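Local atomic coordinates of protein A6 homolog (Fowlpox virus, PDB entry 6BR8), a protein that binds phospholipids through the C-terminal portion seen here and is probably essential as immature virions become mature ones. Residues Thr213-Ile216 / Ser217-Cys221; Asn233-Ile237 / Glu238-Asp242. All coordinates share one frame; numbering follows the deposited sequence.

Interaction 1 of 2, residues Thr213-Ile216 / Ser217-Cys221; sequences TTLI and SIVQC
The flat carboxamide of Gln220 reaches out from this helical turn, while its CB rests 3.2 Å from Ile216 O, the carbonyl oxygen that also accepts the Gln220 N-H at 2.7 Å from N. The chain bends at chi2 (75°), and the amide beyond is used at both its atoms: OE1 accepts from Ile237 N, and NE2 donates to Val235 O and Asp224 OD1. Glutamine suits the place because a single planar group can accept one backbone N-H and donate to a backbone carbonyl. The peptide groups behind it form regular alpha-helical i to i+4 bonds, among them Ile218 N to Thr214 O at 2.9 Å, almost straight at 176°.

Apolar branches four residues apart run alongside one another. Thr214 turns its methyl to the neighbour: CG2 is anti to the backbone N and meets Ile218 CD1 at 3.7 Å. In the next pair, Leu215 CD1 lies 4.1 Å from Val219 CG2, a branch that also sits 3.3 Å from Leu215 O. Ser217 adds a small polar group, its OG hydrogen-bonded to Arg157.

Val219 also touches a bound phosphatidylethanolamine. Helix 212-225 packs against two helices: Thr214, Leu215 and Ile218 meet helix 156-170 through Leu161, Arg157 and Leu158, whereas Leu215, Ile216 and Val219 meet helix 237-249.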
loop_
_atom_site.group_PDB
_atom_site.type_symbol
_atom_site.label_atom_id
_atom_site.label_comp_id
_atom_site.label_asym_id
_atom_site.label_seq_id
_atom_site.Cartn_x
_atom_site.Cartn_y
_atom_site.Cartn_z
ATOM N N THR A 213 -8.367 8.490 -17.230
ATOM C CA THR A 213 -7.940 7.835 -18.466
ATOM C C THR A 213 -6.415 7.724 -18.513
ATOM O O THR A 213 -5.853 6.643 -18.730
ATOM C CB THR A 213 -8.491 8.609 -19.666
ATOM O OG1 THR A 213 -9.903 8.801 -19.490
ATOM C CG2 THR A 213 -8.280 7.846 -20.990
ATOM N N THR A 214 -5.725 8.816 -18.219
ATOM C CA THR A 214 -4.284 8.741 -18.026
ATOM C C THR A 214 -3.892 7.686 -16.998
ATOM O O THR A 214 -2.990 6.882 -17.233
ATOM C CB THR A 214 -3.766 10.100 -17.608
ATOM O OG1 THR A 214 -4.069 11.021 -18.670
ATOM C CG2 THR A 214 -2.250 10.015 -17.371
ATOM N N LEU A 215 -4.523 7.684 -15.823
ATOM C CA LEU A 215 -3.992 6.818 -14.774
ATOM C C LEU A 215 -4.125 5.348 -15.165
ATOM O O LEU A 215 -3.194 4.555 -15.007
ATOM C CB LEU A 215 -4.698 7.084 -13.448
ATOM C CG LEU A 215 -4.187 6.097 -12.402
ATOM C CD1 LEU A 215 -2.747 6.371 -12.071
ATOM C CD2 LEU A 215 -5.082 6.186 -11.175
ATOM N N ILE A 216 -5.304 4.964 -15.647
ATOM C CA ILE A 216 -5.519 3.594 -16.097
ATOM C C ILE A 216 -4.540 3.254 -17.210
ATOM O O ILE A 216 -3.878 2.208 -17.183
ATOM C CB ILE A 216 -6.969 3.424 -16.564
ATOM C CG1 ILE A 216 -7.925 3.663 -15.393
ATOM C CG2 ILE A 216 -7.171 2.051 -17.281
ATOM C CD1 ILE A 216 -7.922 2.569 -14.365
ATOM N N SER A 217 -4.459 4.121 -18.221
ATOM C CA SER A 217 -3.560 3.881 -19.344
ATOM C C SER A 217 -2.144 3.604 -18.873
ATOM O O SER A 217 -1.562 2.578 -19.221
ATOM C CB SER A 217 -3.551 5.079 -20.271
ATOM O OG SER A 217 -2.493 4.969 -21.199
ATOM N N ILE A 218 -1.582 4.513 -18.065
ATOM C CA ILE A 218 -0.231 4.334 -17.542
ATOM C C ILE A 218 -0.091 2.983 -16.863
ATOM O O ILE A 218 0.811 2.202 -17.182
ATOM C CB ILE A 218 0.114 5.468 -16.567
ATOM C CG1 ILE A 218 0.468 6.743 -17.331
ATOM C CG2 ILE A 218 1.222 5.027 -15.620
ATOM C CD1 ILE A 218 0.664 7.922 -16.423
ATOM N N VAL A 219 -0.966 2.695 -15.891
ATOM C CA VAL A 219 -0.810 1.445 -15.162
ATOM C C VAL A 219 -1.028 0.241 -16.079
ATOM O O VAL A 219 -0.304 -0.757 -15.988
ATOM C CB VAL A 219 -1.732 1.447 -13.937
ATOM C CG1 VAL A 219 -1.583 0.162 -13.136
ATOM C CG2 VAL A 219 -1.372 2.654 -13.076
ATOM N N GLN A 220 -1.977 0.331 -17.014
ATOM C CA GLN A 220 -2.190 -0.787 -17.922
ATOM C C GLN A 220 -0.968 -1.017 -18.796
ATOM O O GLN A 220 -0.627 -2.167 -19.105
ATOM C CB GLN A 220 -3.419 -0.554 -18.808
ATOM C CG GLN A 220 -3.663 -1.735 -19.787
ATOM C CD GLN A 220 -4.250 -2.934 -19.069
ATOM O OE1 GLN A 220 -5.277 -2.823 -18.412
ATOM N NE2 GLN A 220 -3.581 -4.079 -19.159
ATOM N N CYS A 221 -0.327 0.065 -19.251
ATOM C CA CYS A 221 0.869 -0.077 -20.069
ATOM C C CYS A 221 2.033 -0.615 -19.271
ATOM O O CYS A 221 2.948 -1.193 -19.856
ATOM C CB CYS A 221 1.258 1.257 -20.707
ATOM S SG CYS A 221 0.168 1.701 -22.053
#

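Interaction 2 of 2, residues Asn233-Ile237 / Glu238-Asp242. With PGV ((1R)-2-{[{[(2S)-2,3-dihydroxypropyl]oxy}(hydroxy)phosphoryl]oxy}-1-[(palmitoyloxy)methyl]ethyl (11E)-octadec-11-enoate), chain F.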
loop_
_atom_site.group_PDB
_atom_site.type_symbol
_atom_site.label_atom_id
_atom_site.label_comp_id
_atom_site.label_asym_id
_atom_site.label_seq_id
_atom_site.Cartn_x
_atom_site.Cartn_y
_atom_site.Cartn_z
ATOM N N ASN A 233 -3.770 -15.066 -17.738
ATOM C CA ASN A 233 -4.557 -14.121 -18.527
ATOM C C ASN A 233 -4.086 -12.698 -18.310
ATOM O O ASN A 233 -3.561 -12.357 -17.253
ATOM C CB ASN A 233 -6.039 -14.197 -18.187
ATOM C CG ASN A 233 -6.601 -15.582 -18.404
ATOM O OD1 ASN A 233 -6.421 -16.178 -19.470
ATOM N ND2 ASN A 233 -7.276 -16.110 -17.389
ATOM N N ALA A 234 -4.305 -11.868 -19.329
ATOM C CA ALA A 234 -4.012 -10.449 -19.219
ATOM C C ALA A 234 -4.745 -9.861 -18.030
ATOM O O ALA A 234 -5.858 -10.276 -17.688
ATOM C CB ALA A 234 -4.417 -9.713 -20.497
ATOM N N VAL A 235 -4.101 -8.908 -17.383
ATOM C CA VAL A 235 -4.698 -8.210 -16.260
ATOM C C VAL A 235 -5.495 -7.046 -16.832
ATOM O O VAL A 235 -5.041 -6.371 -17.767
ATOM C CB VAL A 235 -3.602 -7.766 -15.271
ATOM C CG1 VAL A 235 -4.146 -6.937 -14.136
ATOM C CG2 VAL A 235 -2.926 -8.993 -14.686
ATOM N N ASP A 236 -6.715 -6.851 -16.328
ATOM C CA ASP A 236 -7.584 -5.766 -16.790
ATOM C C ASP A 236 -7.596 -4.674 -15.712
ATOM O O ASP A 236 -8.385 -4.699 -14.760
ATOM C CB ASP A 236 -8.973 -6.315 -17.113
ATOM C CG ASP A 236 -9.891 -5.292 -17.783
ATOM O OD1 ASP A 236 -9.745 -4.070 -17.543
ATOM O OD2 ASP A 236 -10.793 -5.730 -18.530
ATOM N N ILE A 237 -6.727 -3.678 -15.889
ATOM C CA ILE A 237 -6.608 -2.619 -14.896
ATOM C C ILE A 237 -7.932 -1.881 -14.731
ATOM O O ILE A 237 -8.385 -1.617 -13.601
ATOM C CB ILE A 237 -5.472 -1.656 -15.275
ATOM C CG1 ILE A 237 -4.139 -2.396 -15.296
ATOM C CG2 ILE A 237 -5.395 -0.528 -14.246
ATOM C CD1 ILE A 237 -3.769 -2.971 -13.893
ATOM N N GLU A 238 -8.545 -1.484 -15.849
ATOM C CA GLU A 238 -9.825 -0.779 -15.788
ATOM C C GLU A 238 -10.817 -1.563 -14.936
ATOM O O GLU A 238 -11.387 -1.034 -13.978
ATOM C CB GLU A 238 -10.362 -0.539 -17.213
ATOM C CG GLU A 238 -11.821 -0.037 -17.353
ATOM C CD GLU A 238 -12.007 1.410 -16.889
ATOM O OE1 GLU A 238 -11.084 2.214 -17.070
ATOM O OE2 GLU A 238 -13.088 1.764 -16.402
ATOM N N PHE A 239 -10.951 -2.855 -15.194
ATOM C CA PHE A 239 -11.899 -3.645 -14.419
ATOM C C PHE A 239 -11.521 -3.719 -12.938
ATOM O O PHE A 239 -12.394 -3.650 -12.067
ATOM C CB PHE A 239 -11.994 -5.040 -14.996
ATOM C CG PHE A 239 -12.690 -5.978 -14.098
ATOM C CD1 PHE A 239 -14.072 -5.992 -14.056
ATOM C CD2 PHE A 239 -11.979 -6.855 -13.298
ATOM C CE1 PHE A 239 -14.737 -6.873 -13.226
ATOM C CE2 PHE A 239 -12.634 -7.730 -12.477
ATOM C CZ PHE A 239 -14.013 -7.742 -12.436
ATOM N N ILE A 240 -10.237 -3.886 -12.626
ATOM C CA ILE A 240 -9.829 -3.901 -11.228
ATOM C C ILE A 240 -10.174 -2.580 -10.556
ATOM O O ILE A 240 -10.663 -2.550 -9.415
ATOM C CB ILE A 240 -8.325 -4.194 -11.111
ATOM C CG1 ILE A 240 -8.031 -5.643 -11.510
ATOM C CG2 ILE A 240 -7.842 -3.853 -9.679
ATOM C CD1 ILE A 240 -6.563 -5.963 -11.586
ATOM N N PHE A 241 -9.903 -1.466 -11.241
ATOM C CA PHE A 241 -10.095 -0.152 -10.631
ATOM C C PHE A 241 -11.582 0.149 -10.454
ATOM O O PHE A 241 -12.008 0.654 -9.403
ATOM C CB PHE A 241 -9.414 0.932 -11.479
ATOM C CG PHE A 241 -7.967 1.173 -11.122
ATOM C CD1 PHE A 241 -7.102 0.117 -10.922
ATOM C CD2 PHE A 241 -7.473 2.451 -10.993
ATOM C CE1 PHE A 241 -5.768 0.320 -10.592
ATOM C CE2 PHE A 241 -6.132 2.668 -10.666
ATOM C CZ PHE A 241 -5.276 1.580 -10.469
ATOM N N ASP A 242 -12.391 -0.161 -11.468
ATOM C CA ASP A 242 -13.830 -0.002 -11.314
ATOM C C ASP A 242 -14.365 -0.897 -10.221
ATOM O O ASP A 242 -15.372 -0.567 -9.596
ATOM C CB ASP A 242 -14.576 -0.297 -12.613
ATOM C CG ASP A 242 -14.364 0.779 -13.668
ATOM O OD1 ASP A 242 -14.732 0.530 -14.836
ATOM O OD2 ASP A 242 -13.822 1.858 -13.338
HETATM C C01 PGV F . -17.600 7.090 -4.917
HETATM C C02 PGV F . -18.100 8.005 -3.672
HETATM C C03 PGV F . -17.672 9.469 -3.954
HETATM C C04 PGV F . -19.901 11.514 -5.412
HETATM C C05 PGV F . -19.764 10.448 -6.542
HETATM C C06 PGV F . -20.831 10.714 -7.678
HETATM O O01 PGV F . -17.464 7.516 -2.509
HETATM O O02 PGV F . -15.316 7.924 -2.957
HETATM O O03 PGV F . -17.345 7.912 -6.063
HETATM O O04 PGV F . -15.804 8.927 -7.317
HETATM O O05 PGV F . -20.069 9.218 -5.913
HETATM O O06 PGV F . -22.096 10.949 -7.072
HETATM O O11 PGV F . -18.117 10.374 -2.979
HETATM O O12 PGV F . -20.508 10.931 -4.289
HETATM O O13 PGV F . -19.829 12.129 -2.103
HETATM O O14 PGV F . -20.455 9.655 -2.005
HETATM C C1 PGV F . -16.243 8.033 -2.149
HETATM C C2 PGV F . -16.035 8.717 -0.797
HETATM C C3 PGV F . -14.644 8.509 -0.190
HETATM C C4 PGV F . -13.517 9.202 -0.994
HETATM C C5 PGV F . -12.118 8.721 -0.593
HETATM C C6 PGV F . -11.394 8.066 -1.762
HETATM C C7 PGV F . -10.259 7.132 -1.324
HETATM C C8 PGV F . -9.427 7.647 -0.124
HETATM C C9 PGV F . -8.315 6.633 0.295
HETATM C C10 PGV F . -8.226 5.427 -0.678
HETATM C C19 PGV F . -16.051 8.023 -6.521
HETATM C C20 PGV F . -14.940 7.105 -6.081
HETATM C C21 PGV F . -13.585 7.459 -6.743
HETATM C C22 PGV F . -12.992 6.208 -7.380
HETATM C C23 PGV F . -11.564 5.883 -6.918
HETATM C C24 PGV F . -11.125 4.531 -7.481
HETATM C C25 PGV F . -9.887 3.972 -6.786
HETATM C C26 PGV F . -9.087 3.023 -7.677
HETATM C C27 PGV F . -7.644 2.782 -7.161
HETATM C C28 PGV F . -7.153 1.348 -7.462
HETATM C C29 PGV F . -5.856 0.936 -6.710
HETATM C C30 PGV F . -5.780 -0.603 -6.470
HETATM C C31 PGV F . -4.346 -1.212 -6.487
HETATM C C32 PGV F . -4.256 -2.506 -7.354
HETATM C C33 PGV F . -3.468 -2.331 -8.680
HETATM C C34 PGV F . -4.010 -3.243 -9.796
HETATM O O HOH W 1 -7.604 -2.085 -18.519
#
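Asp236 OD1 is gripped twice at the start of helix 237-249: Phe239 N donates to it at 2.9 Å, and a water donates to it at 3.1 Å. This is an N-cap, with aspartate offering a short acceptor to an amide of the first turn, where no i to i+4 helical bond is made. With CG anti to the backbone N (chi1 -172°), the carboxylate folds back over the turn, and the Phe239 N-H meets OD1 from above the carboxylate plane, 59° out of it. The same water accepts from Glu238 N at 2.9 Å, so a second amide of that turn is bonded through it. From there the backbone takes over, Asp236 O receiving Ile240 N.

Around the cap, Val235 CG1 touches Ile240 CD1 at 3.6 Å. Joining the residue before the N-cap to the fourth one after it, this is a hydrophobic staple. One turn on, Ile237 CG2 lies over a face of the Phe241 ring, 4.1 Å from its centroid, a CH-pi contact. The opposite face carries the palmitoyl chain of the phosphatidylglycerol, whose C28 stands over the ring centre, 3.4 Å above the plane; the terminal methyl C34 of that chain reaches Ile240 CG2 at 3.9 Å. A flat aromatic ring can thus pack against protein and lipid at once.

Polar bonds hold the helix start, where the carboxylate probably interacts favourably with the positive end of the helix dipole, and Asp242 makes a salt bridge to Lys212. Apolar side chains meet lipid, Phe239 and Ile240 also touching a phosphatidylethanolamine, consistent with hydrophobic packing of acyl chains here.

How the interactions relate
Both interactions are local, each within one short run of chain, but they belong to packed neighbours: interaction 1 spans the first two turns and more of helix 212-225, interaction 2 the start of helix 237-249. Each is only partly buried. The first has two buried residues, Ile218 and Val219, the second four: Val235, Ile237, Ile240 and Phe241. Interaction 1 relies on main-chain bonds and aliphatic neighbours, as suits the run of a helix; interaction 2 uses a carboxylate and a water, as suits a helix start whose first amides lack i to i+4 acceptors. Their packing joins where Ile216 CD1 approaches Phe241 CD2 at 3.4 Å. Both contribute to phospholipid pockets, interaction 2 more extensively.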